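Local coordinates for bifunctional enzyme IspD/IspF (Campylobacter jejuni, PDB 1W55), which catalyses two steps of isoprenoid precursor synthesis, transferring the cytidylyl group of CTP to 2-C-methyl-D-erythritol 4-phosphate and cyclising the phosphorylated product with release of CMP, at residues M4-L9 with F91-D96; L33-T38 with K65-I70; K49-S54 with K81-L86. All blocks are in the same frame, centred on the assembly; numbering follows the deposited sequence.

Interaction 1 of 3, residues M4-L9 with F91-D96; sequences MSLIML and FVMVSD. With C (cytidine-5'-monophosphate), chain D; EDO (1,2-ethanediol), chain F.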
loop_
_atom_site.group_PDB
_atom_site.type_symbol
_atom_site.label_atom_id
_atom_site.label_comp_id
_atom_site.label_asym_id
_atom_site.label_seq_id
_atom_site.Cartn_x
_atom_site.Cartn_y
_atom_site.Cartn_z
ATOM N N MET A 4 3.950 40.917 -1.385
ATOM C CA MET A 4 2.672 40.325 -1.729
ATOM C C MET A 4 1.914 39.945 -0.467
ATOM O O MET A 4 2.498 39.421 0.489
ATOM C CB MET A 4 2.910 39.080 -2.582
ATOM C CG MET A 4 1.670 38.515 -3.258
ATOM S SD MET A 4 2.078 37.316 -4.521
ATOM C CE MET A 4 3.018 36.079 -3.583
ATOM N N SER A 5 0.611 40.226 -0.477
ATOM C CA SER A 5 -0.313 39.774 0.560
ATOM C C SER A 5 -1.218 38.677 -0.007
ATOM O O SER A 5 -1.189 38.402 -1.202
ATOM C CB SER A 5 -1.154 40.939 1.086
ATOM O OG SER A 5 -0.346 41.911 1.722
ATOM N N LEU A 6 -1.999 38.039 0.862
ATOM C CA LEU A 6 -2.890 36.963 0.452
ATOM C C LEU A 6 -4.315 37.247 0.922
ATOM O O LEU A 6 -4.528 37.582 2.093
ATOM C CB LEU A 6 -2.398 35.601 0.978
ATOM C CG LEU A 6 -3.297 34.369 0.745
ATOM C CD1 LEU A 6 -3.373 34.023 -0.735
ATOM C CD2 LEU A 6 -2.847 33.142 1.562
ATOM N N ILE A 7 -5.273 37.148 -0.006
ATOM C CA ILE A 7 -6.690 37.170 0.350
ATOM C C ILE A 7 -7.317 35.820 0.020
ATOM O O ILE A 7 -7.336 35.393 -1.144
ATOM C CB ILE A 7 -7.460 38.307 -0.367
ATOM C CG1 ILE A 7 -6.903 39.689 0.017
ATOM C CG2 ILE A 7 -8.961 38.212 -0.055
ATOM C CD1 ILE A 7 -7.507 40.849 -0.807
ATOM N N MET A 8 -7.809 35.143 1.057
ATOM C CA MET A 8 -8.548 33.896 0.886
ATOM C C MET A 8 -10.036 34.208 0.893
ATOM O O MET A 8 -10.554 34.802 1.837
ATOM C CB MET A 8 -8.201 32.886 1.992
ATOM C CG MET A 8 -6.733 32.444 2.030
ATOM S SD MET A 8 -6.131 31.665 0.501
ATOM C CE MET A 8 -7.200 30.200 0.407
ATOM N N LEU A 9 -10.725 33.810 -0.165
ATOM C CA LEU A 9 -12.146 34.121 -0.285
ATOM C C LEU A 9 -12.976 32.952 0.245
ATOM O O LEU A 9 -13.025 31.907 -0.374
ATOM C CB LEU A 9 -12.496 34.455 -1.747
ATOM C CG LEU A 9 -11.876 35.757 -2.290
ATOM C CD1 LEU A 9 -12.104 35.878 -3.768
ATOM C CD2 LEU A 9 -12.423 37.009 -1.572
ATOM N N PHE A 91 1.528 43.848 -4.543
ATOM C CA PHE A 91 0.864 42.690 -5.128
ATOM C C PHE A 91 -0.063 42.019 -4.135
ATOM O O PHE A 91 0.139 42.096 -2.913
ATOM C CB PHE A 91 1.888 41.692 -5.653
ATOM C CG PHE A 91 2.762 42.249 -6.734
ATOM C CD1 PHE A 91 4.028 42.757 -6.429
ATOM C CD2 PHE A 91 2.319 42.282 -8.056
ATOM C CE1 PHE A 91 4.845 43.290 -7.429
ATOM C CE2 PHE A 91 3.124 42.811 -9.064
ATOM C CZ PHE A 91 4.391 43.317 -8.750
ATOM N N VAL A 92 -1.088 41.374 -4.675
ATOM C CA VAL A 92 -1.994 40.571 -3.871
ATOM C C VAL A 92 -2.315 39.261 -4.578
ATOM O O VAL A 92 -2.695 39.241 -5.754
ATOM C CB VAL A 92 -3.284 41.353 -3.472
ATOM C CG1 VAL A 92 -4.104 41.741 -4.696
ATOM C CG2 VAL A 92 -4.124 40.549 -2.472
ATOM N N MET A 93 -2.127 38.161 -3.856
ATOM C CA MET A 93 -2.628 36.869 -4.309
ATOM C C MET A 93 -4.044 36.666 -3.769
ATOM O O MET A 93 -4.315 36.888 -2.582
ATOM C CB MET A 93 -1.711 35.735 -3.851
ATOM C CG MET A 93 -2.152 34.368 -4.343
ATOM S SD MET A 93 -0.885 33.125 -4.103
ATOM C CE MET A 93 -0.018 33.318 -5.646
ATOM N N VAL A 94 -4.939 36.245 -4.653
ATOM C CA VAL A 94 -6.329 36.013 -4.296
ATOM C C VAL A 94 -6.702 34.588 -4.673
ATOM O O VAL A 94 -6.351 34.120 -5.748
ATOM C CB VAL A 94 -7.276 37.000 -5.008
ATOM C CG1 VAL A 94 -8.729 36.773 -4.564
ATOM C CG2 VAL A 94 -6.861 38.448 -4.744
ATOM N N SER A 95 -7.418 33.902 -3.789
ATOM C CA SER A 95 -7.775 32.510 -4.030
ATOM C C SER A 95 -9.100 32.103 -3.393
ATOM O O SER A 95 -9.425 32.537 -2.289
ATOM C CB SER A 95 -6.650 31.586 -3.543
ATOM O OG SER A 95 -6.686 30.327 -4.195
ATOM N N ASP A 96 -9.866 31.282 -4.111
ATOM C CA ASP A 96 -11.036 30.603 -3.552
ATOM C C ASP A 96 -10.583 29.569 -2.511
ATOM O O ASP A 96 -9.700 28.773 -2.807
ATOM C CB ASP A 96 -11.788 29.866 -4.666
ATOM C CG ASP A 96 -12.080 30.748 -5.892
ATOM O OD1 ASP A 96 -12.287 31.974 -5.754
ATOM O OD2 ASP A 96 -12.146 30.282 -7.044
HETATM O OP3 C D . -17.506 29.919 -7.124
HETATM P P C D . -18.077 31.147 -6.458
HETATM O OP1 C D . -19.404 30.884 -5.791
HETATM O OP2 C D . -17.998 32.409 -7.285
HETATM O "O5'" C D . -17.125 31.391 -5.180
HETATM C "C5'" C D . -15.732 31.630 -5.313
HETATM C "C4'" C D . -15.123 31.944 -3.946
HETATM O "O4'" C D . -15.544 33.228 -3.467
HETATM C "C3'" C D . -15.512 30.934 -2.884
HETATM O "O3'" C D . -14.327 30.583 -2.194
HETATM C "C2'" C D . -16.461 31.669 -1.963
HETATM O "O2'" C D . -16.372 31.235 -0.611
HETATM C "C1'" C D . -16.021 33.115 -2.127
HETATM N N1 C D . -17.146 34.027 -1.924
HETATM C C2 C D . -16.996 35.080 -1.006
HETATM O O2 C D . -15.911 35.229 -0.381
HETATM N N3 C D . -18.033 35.921 -0.815
HETATM C C4 C D . -19.210 35.755 -1.477
HETATM N N4 C D . -20.241 36.612 -1.258
HETATM C C5 C D . -19.372 34.714 -2.385
HETATM C C6 C D . -18.305 33.849 -2.595
HETATM C C1 EDO F . -12.835 31.989 -10.083
HETATM O O1 EDO F . -13.384 30.853 -9.430
HETATM C C2 EDO F . -11.997 31.542 -11.261
HETATM O O2 EDO F . -12.747 30.640 -12.042
#
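Leu9 and Val94 make the closest apolar contact between these two parallel strands, Leu9 CD1 lying 3.6 Å from Val94 CG1. The strands pair in register from Met4 with Phe91 to Leu9 with Asp96, and five backbone hydrogen bonds join them. Ser5 and Ile7 each bond through both N and O. The bond from Ile7 N to Met93 O is 2.8 Å long and nearly straight, 172° at the hydrogen.

On the face of Ser5, Ile7, Leu9, Val92, Val94 and Asp96, Ile7 lays CD1 3.8 Å from Val92 CG2. Beta-branched residues favour the extended backbone, and their methyls lie against the neighbouring strand; helix 76-84 covers Ile7 with Leu80, Ala83 and Leu84. On the face of Met4, Leu6, Met8, Phe91, Met93 and Ser95, Met93 holds CG anti to its backbone N (chi1 -178°), which carries its unbranched chain to Leu6 CD1, 3.8 Å from CG. Met93 also touches Ile150 of strand 149-152, and Met4 SD faces Met93 CB.

This is the parallel core of the Rossmann-like sheet of a GT-A nucleotidyltransferase, where the C-terminal strand ends carry the nucleotide site. Apolar packing runs up to Leu9 and Val94 and turns polar only at the last pair, where Leu9 CD1 is 4.4 Å from Asp96 OD1. The ribose O3' of cytidine monophosphate donates to Leu9 O at 2.6 Å. Asp96 OD2 accepts from O1 of an ethanediol, probably from the crystallisation liquor, at 2.7 Å. The carboxylate also forms salt bridges, OD1 with Arg76 and OD2 with Arg99.

Interaction 2 of 3, residues L33-T38 with K65-I70; sequences LWLYAT and KNYEFI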
loop_
_atom_site.group_PDB
_atom_site.type_symbol
_atom_site.label_atom_id
_atom_site.label_comp_id
_atom_site.label_asym_id
_atom_site.label_seq_id
_atom_site.Cartn_x
_atom_site.Cartn_y
_atom_site.Cartn_z
ATOM N N LEU A 33 -12.014 22.884 6.246
ATOM C CA LEU A 33 -11.511 23.051 4.875
ATOM C C LEU A 33 -10.892 24.426 4.636
ATOM O O LEU A 33 -9.846 24.512 4.021
ATOM C CB LEU A 33 -12.637 22.784 3.855
ATOM C CG LEU A 33 -12.315 22.963 2.362
ATOM C CD1 LEU A 33 -13.017 21.901 1.526
ATOM C CD2 LEU A 33 -12.639 24.377 1.852
ATOM N N TRP A 34 -11.532 25.483 5.138
ATOM C CA TRP A 34 -11.090 26.867 4.901
ATOM C C TRP A 34 -9.725 27.090 5.525
ATOM O O TRP A 34 -8.878 27.779 4.966
ATOM C CB TRP A 34 -12.111 27.896 5.444
ATOM C CG TRP A 34 -12.225 27.917 6.966
ATOM C CD1 TRP A 34 -13.131 27.236 7.733
ATOM C CD2 TRP A 34 -11.414 28.668 7.888
ATOM N NE1 TRP A 34 -12.933 27.511 9.065
ATOM C CE2 TRP A 34 -11.876 28.376 9.189
ATOM C CE3 TRP A 34 -10.330 29.545 7.745
ATOM C CZ2 TRP A 34 -11.287 28.918 10.334
ATOM C CZ3 TRP A 34 -9.744 30.085 8.883
ATOM C CH2 TRP A 34 -10.222 29.769 10.162
ATOM N N LEU A 35 -9.513 26.486 6.692
ATOM C CA LEU A 35 -8.241 26.607 7.395
ATOM C C LEU A 35 -7.174 25.760 6.699
ATOM O O LEU A 35 -6.055 26.221 6.489
ATOM C CB LEU A 35 -8.397 26.243 8.878
ATOM C CG LEU A 35 -7.167 26.321 9.791
ATOM C CD1 LEU A 35 -6.520 27.743 9.801
ATOM C CD2 LEU A 35 -7.549 25.867 11.208
ATOM N N TYR A 36 -7.533 24.541 6.302
ATOM C CA TYR A 36 -6.621 23.714 5.517
ATOM C C TYR A 36 -6.122 24.433 4.244
ATOM O O TYR A 36 -4.922 24.457 3.974
ATOM C CB TYR A 36 -7.277 22.374 5.161
ATOM C CG TYR A 36 -6.330 21.385 4.526
ATOM C CD1 TYR A 36 -5.741 20.370 5.283
ATOM C CD2 TYR A 36 -6.021 21.459 3.160
ATOM C CE1 TYR A 36 -4.861 19.447 4.693
ATOM C CE2 TYR A 36 -5.152 20.550 2.562
ATOM C CZ TYR A 36 -4.571 19.550 3.332
ATOM O OH TYR A 36 -3.706 18.660 2.738
ATOM N N ALA A 37 -7.038 25.003 3.464
ATOM C CA ALA A 37 -6.666 25.721 2.230
ATOM C C ALA A 37 -5.779 26.941 2.496
ATOM O O ALA A 37 -4.803 27.173 1.772
ATOM C CB ALA A 37 -7.917 26.133 1.443
ATOM N N THR A 38 -6.112 27.705 3.535
ATOM C CA THR A 38 -5.342 28.892 3.915
ATOM C C THR A 38 -3.932 28.515 4.379
ATOM O O THR A 38 -2.949 29.134 3.954
ATOM C CB THR A 38 -6.080 29.716 4.998
ATOM O OG1 THR A 38 -7.411 30.018 4.559
ATOM C CG2 THR A 38 -5.459 31.073 5.130
ATOM N N LYS A 65 -5.115 32.583 15.298
ATOM C CA LYS A 65 -4.828 33.984 15.577
ATOM C C LYS A 65 -3.953 34.589 14.471
ATOM O O LYS A 65 -3.521 35.738 14.571
ATOM C CB LYS A 65 -4.143 34.115 16.950
ATOM C CG LYS A 65 -3.047 33.059 17.228
ATOM C CD LYS A 65 -2.767 32.904 18.726
ATOM C CE LYS A 65 -3.418 31.650 19.303
ATOM N NZ LYS A 65 -4.209 31.944 20.543
ATOM N N ASN A 66 -3.713 33.814 13.412
ATOM C CA ASN A 66 -2.745 34.167 12.369
ATOM C C ASN A 66 -3.252 35.011 11.199
ATOM O O ASN A 66 -2.452 35.492 10.396
ATOM C CB ASN A 66 -2.087 32.902 11.805
ATOM C CG ASN A 66 -1.136 32.248 12.792
ATOM O OD1 ASN A 66 -0.511 32.926 13.612
ATOM N ND2 ASN A 66 -1.025 30.926 12.719
ATOM N N TYR A 67 -4.564 35.183 11.078
ATOM C CA TYR A 67 -5.102 35.878 9.911
ATOM C C TYR A 67 -6.005 37.019 10.292
ATOM O O TYR A 67 -6.531 37.078 11.401
ATOM C CB TYR A 67 -5.882 34.923 8.998
ATOM C CG TYR A 67 -5.253 33.567 8.804
ATOM C CD1 TYR A 67 -5.970 32.408 9.083
ATOM C CD2 TYR A 67 -3.947 33.439 8.338
ATOM C CE1 TYR A 67 -5.403 31.163 8.903
ATOM C CE2 TYR A 67 -3.369 32.194 8.161
ATOM C CZ TYR A 67 -4.104 31.061 8.452
ATOM O OH TYR A 67 -3.545 29.814 8.279
ATOM N N GLU A 68 -6.195 37.930 9.353
ATOM C CA GLU A 68 -7.211 38.954 9.525
ATOM C C GLU A 68 -8.499 38.476 8.880
ATOM O O GLU A 68 -8.503 38.003 7.739
ATOM C CB GLU A 68 -6.748 40.281 8.935
ATOM C CG GLU A 68 -5.685 40.951 9.792
ATOM C CD GLU A 68 -5.410 42.385 9.384
ATOM O OE1 GLU A 68 -4.225 42.699 9.148
ATOM O OE2 GLU A 68 -6.373 43.190 9.311
ATOM N N PHE A 69 -9.587 38.574 9.628
ATOM C CA PHE A 69 -10.889 38.195 9.119
ATOM C C PHE A 69 -11.705 39.433 8.802
ATOM O O PHE A 69 -11.632 40.435 9.517
ATOM C CB PHE A 69 -11.620 37.319 10.127
ATOM C CG PHE A 69 -10.989 35.977 10.310
ATOM C CD1 PHE A 69 -10.055 35.766 11.331
ATOM C CD2 PHE A 69 -11.313 34.923 9.457
ATOM C CE1 PHE A 69 -9.459 34.523 11.504
ATOM C CE2 PHE A 69 -10.719 33.669 9.611
ATOM C CZ PHE A 69 -9.792 33.461 10.635
ATOM N N ILE A 70 -12.476 39.358 7.722
ATOM C CA ILE A 70 -13.362 40.434 7.345
ATOM C C ILE A 70 -14.684 39.857 6.839
ATOM O O ILE A 70 -14.704 38.818 6.171
ATOM C CB ILE A 70 -12.673 41.348 6.296
ATOM C CG1 ILE A 70 -13.428 42.675 6.166
ATOM C CG2 ILE A 70 -12.511 40.631 4.943
ATOM C CD1 ILE A 70 -12.551 43.824 5.719
#
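Trp34 O is gripped twice by Thr38, by OG1 at 2.7 Å and by the backbone N at 3.1 Å, the two donors reaching it from opposite faces of the carbonyl plane. A threonine suits this helical position because its hydroxyl can turn back to the preceding turn while its methyl faces outward. With the hydroxyl so held, CG2 stands anti to the backbone N and lies over one face of the Tyr67 ring, a CH-pi contact 3.8 Å from CG2 to the ring centroid and 19° off its normal. Asn66 CB lies against the opposite face, and Leu35 CD1 meets the edge in the ring plane, 3.7 Å from Tyr67 CE1.

Helix 33-42 here packs against Tyr67, just before strand 68-71, and Phe69 within it, on the face of the Rossmann-like sheet that also carries Met8 of strand 4-9. Trp34 is turned with CG between its backbone N and carbonyl carbon (chi1 68°), which carries the indole across to Phe69. The two rings meet obliquely, planes at 77°, with Trp34 CH2 3.7 Å from Phe69 CZ. Large aromatics suit this junction because they span the distance between helix and strand; Met60 of helix 57-61 touches both.

Interaction 3 of 3, residues K49-S54 with K81-L86; sequences KIVVTS and KKALEL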
loop_
_atom_site.group_PDB
_atom_site.type_symbol
_atom_site.label_atom_id
_atom_site.label_comp_id
_atom_site.label_asym_id
_atom_site.label_seq_id
_atom_site.Cartn_x
_atom_site.Cartn_y
_atom_site.Cartn_z
ATOM N N LYS A 49 0.527 40.081 4.732
ATOM C CA LYS A 49 -0.731 40.023 5.447
ATOM C C LYS A 49 -1.532 38.880 4.836
ATOM O O LYS A 49 -1.401 38.588 3.639
ATOM C CB LYS A 49 -1.471 41.351 5.285
ATOM C CG LYS A 49 -2.547 41.604 6.323
ATOM C CD LYS A 49 -3.332 42.864 6.012
ATOM C CE LYS A 49 -2.741 44.075 6.726
ATOM N NZ LYS A 49 -3.776 44.855 7.462
ATOM N N ILE A 50 -2.331 38.214 5.666
ATOM C CA ILE A 50 -3.267 37.200 5.193
ATOM C C ILE A 50 -4.686 37.557 5.634
ATOM O O ILE A 50 -4.973 37.680 6.827
ATOM C CB ILE A 50 -2.851 35.776 5.655
ATOM C CG1 ILE A 50 -1.443 35.458 5.148
ATOM C CG2 ILE A 50 -3.828 34.738 5.124
ATOM C CD1 ILE A 50 -0.721 34.358 5.908
ATOM N N VAL A 51 -5.561 37.745 4.653
ATOM C CA VAL A 51 -6.952 38.097 4.917
ATOM C C VAL A 51 -7.877 36.957 4.503
ATOM O O VAL A 51 -7.684 36.333 3.463
ATOM C CB VAL A 51 -7.346 39.429 4.214
ATOM C CG1 VAL A 51 -8.801 39.820 4.526
ATOM C CG2 VAL A 51 -6.392 40.557 4.630
ATOM N N VAL A 52 -8.860 36.670 5.341
ATOM C CA VAL A 52 -9.890 35.687 5.018
ATOM C C VAL A 52 -11.259 36.357 5.097
ATOM O O VAL A 52 -11.624 36.909 6.131
ATOM C CB VAL A 52 -9.868 34.476 5.989
ATOM C CG1 VAL A 52 -10.925 33.438 5.595
ATOM C CG2 VAL A 52 -8.482 33.839 6.055
ATOM N N THR A 53 -12.016 36.310 4.006
ATOM C CA THR A 53 -13.384 36.809 4.050
ATOM C C THR A 53 -14.276 35.707 4.595
ATOM O O THR A 53 -14.078 34.533 4.285
ATOM C CB THR A 53 -13.877 37.267 2.665
ATOM O OG1 THR A 53 -14.016 36.127 1.811
ATOM C CG2 THR A 53 -12.846 38.147 1.970
ATOM N N SER A 54 -15.262 36.092 5.399
ATOM C CA SER A 54 -16.006 35.124 6.174
ATOM C C SER A 54 -17.445 35.572 6.444
ATOM O O SER A 54 -17.712 36.759 6.580
ATOM C CB SER A 54 -15.273 34.860 7.498
ATOM O OG SER A 54 -15.932 33.844 8.242
ATOM N N LYS A 81 -13.426 43.202 -2.681
ATOM C CA LYS A 81 -13.265 44.651 -2.599
ATOM C C LYS A 81 -13.084 45.109 -1.156
ATOM O O LYS A 81 -12.216 45.943 -0.862
ATOM C CB LYS A 81 -14.460 45.359 -3.260
ATOM C CG LYS A 81 -14.547 46.862 -2.998
ATOM C CD LYS A 81 -15.726 47.490 -3.738
ATOM C CE LYS A 81 -15.542 49.002 -3.886
ATOM N NZ LYS A 81 -16.446 49.542 -4.942
ATOM N N LYS A 82 -13.894 44.562 -0.254
ATOM C CA LYS A 82 -13.782 44.898 1.166
ATOM C C LYS A 82 -12.444 44.449 1.742
ATOM O O LYS A 82 -11.802 45.196 2.475
ATOM C CB LYS A 82 -14.933 44.295 1.970
ATOM C CG LYS A 82 -16.312 44.855 1.619
ATOM C CD LYS A 82 -17.420 44.014 2.244
ATOM C CE LYS A 82 -17.472 44.201 3.766
ATOM N NZ LYS A 82 -18.582 43.426 4.388
ATOM N N ALA A 83 -12.013 43.240 1.393
ATOM C CA ALA A 83 -10.742 42.715 1.906
ATOM C C ALA A 83 -9.538 43.485 1.370
ATOM O O ALA A 83 -8.526 43.616 2.063
ATOM C CB ALA A 83 -10.611 41.229 1.598
ATOM N N LEU A 84 -9.639 43.980 0.137
ATOM C CA LEU A 84 -8.556 44.778 -0.459
ATOM C C LEU A 84 -8.228 46.067 0.308
ATOM O O LEU A 84 -7.081 46.507 0.301
ATOM C CB LEU A 84 -8.839 45.100 -1.931
ATOM C CG LEU A 84 -8.638 43.965 -2.940
ATOM C CD1 LEU A 84 -9.370 44.268 -4.232
ATOM C CD2 LEU A 84 -7.158 43.709 -3.207
ATOM N N GLU A 85 -9.217 46.652 0.983
ATOM C CA GLU A 85 -8.988 47.860 1.780
ATOM C C GLU A 85 -8.028 47.598 2.945
ATOM O O GLU A 85 -7.535 48.537 3.579
ATOM C CB GLU A 85 -10.312 48.469 2.266
ATOM C CG GLU A 85 -11.126 49.133 1.161
ATOM C CD GLU A 85 -10.350 50.217 0.407
ATOM O OE1 GLU A 85 -10.200 51.339 0.947
ATOM O OE2 GLU A 85 -9.885 49.952 -0.728
ATOM N N LEU A 86 -7.748 46.321 3.198
ATOM C CA LEU A 86 -6.796 45.914 4.225
ATOM C C LEU A 86 -5.365 45.764 3.667
ATOM O O LEU A 86 -4.402 45.631 4.428
ATOM C CB LEU A 86 -7.272 44.607 4.882
ATOM C CG LEU A 86 -7.931 44.597 6.278
ATOM C CD1 LEU A 86 -8.700 45.880 6.633
ATOM C CD2 LEU A 86 -8.822 43.357 6.484
#
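Val51 holds CG1 anti to its backbone N (chi1 -178°), while Thr53 turns CG2 anti to its carbonyl carbon (chi1 68°); together these settings put two methyl groups around Ala83. Ala83 CB lies 3.7 Å from Val51 CG1 and 3.8 Å from Thr53 CG2, touching two residues on the same side of the strand. Alanine suits this position because its short side chain lets the helix come close, with the CA atoms of Val51 and Ala83 just 6.7 Å apart. Further along, Leu86 brings CD2 obliquely to the branched end of Val51, 4.0 Å from CG1, and covers it about one turn beyond Ala83. Both Val51 methyls are therefore used, since CG2 is also near Leu86 CD2, at 4.1 Å.

The contact turns polar at Lys49, whose chain bends at its last two torsions and comes alongside the carbonyl of Leu86. Lys49 NZ gives Leu86 O a weak hydrogen bond of 3.2 Å. The stronger partner of the ammonium group is Glu68 on the adjoining strand, a salt bridge that probably fixes where the lysine ends. A long lysine suits this partly exposed margin, where its chain can pass the Leu86 carbonyl and carry the charge to a carboxylate.

Thr53 serves two purposes: its methyl meets the helix, while OG1 bonds to Ala10 N and to O2 of the cytidine base. Helix 76-84 is the crossover of a beta-alpha-beta unit from strand 68-71 to strand 91-96, packed over the intervening strands 50-54 and 4-9 of the Rossmann-like cytidylyltransferase fold.

Overall arrangement
All three contacts build the parallel part of one mixed sheet and its helical cover. Interaction 1 is the fully buried centre, a strand pair held by regular backbone bonds. Interactions 2 and 3 combine buried with partly exposed residues and are made mostly through side chains, between a helix and a strand with adjoining loop residues. Strand 50-54 lies between strands 4-9 and 68-71, and the Lys49-Glu68 salt bridge also joins interactions 2 and 3. The helices cover opposite faces: aromatic rings bridge helix 33-42 to the sheet, whereas Ala83, with aliphatic neighbours, lets helix 76-84 lie close. Interactions 1 and 3 both reach the cytidine nucleotide, through Leu9, Asp96 and Thr53.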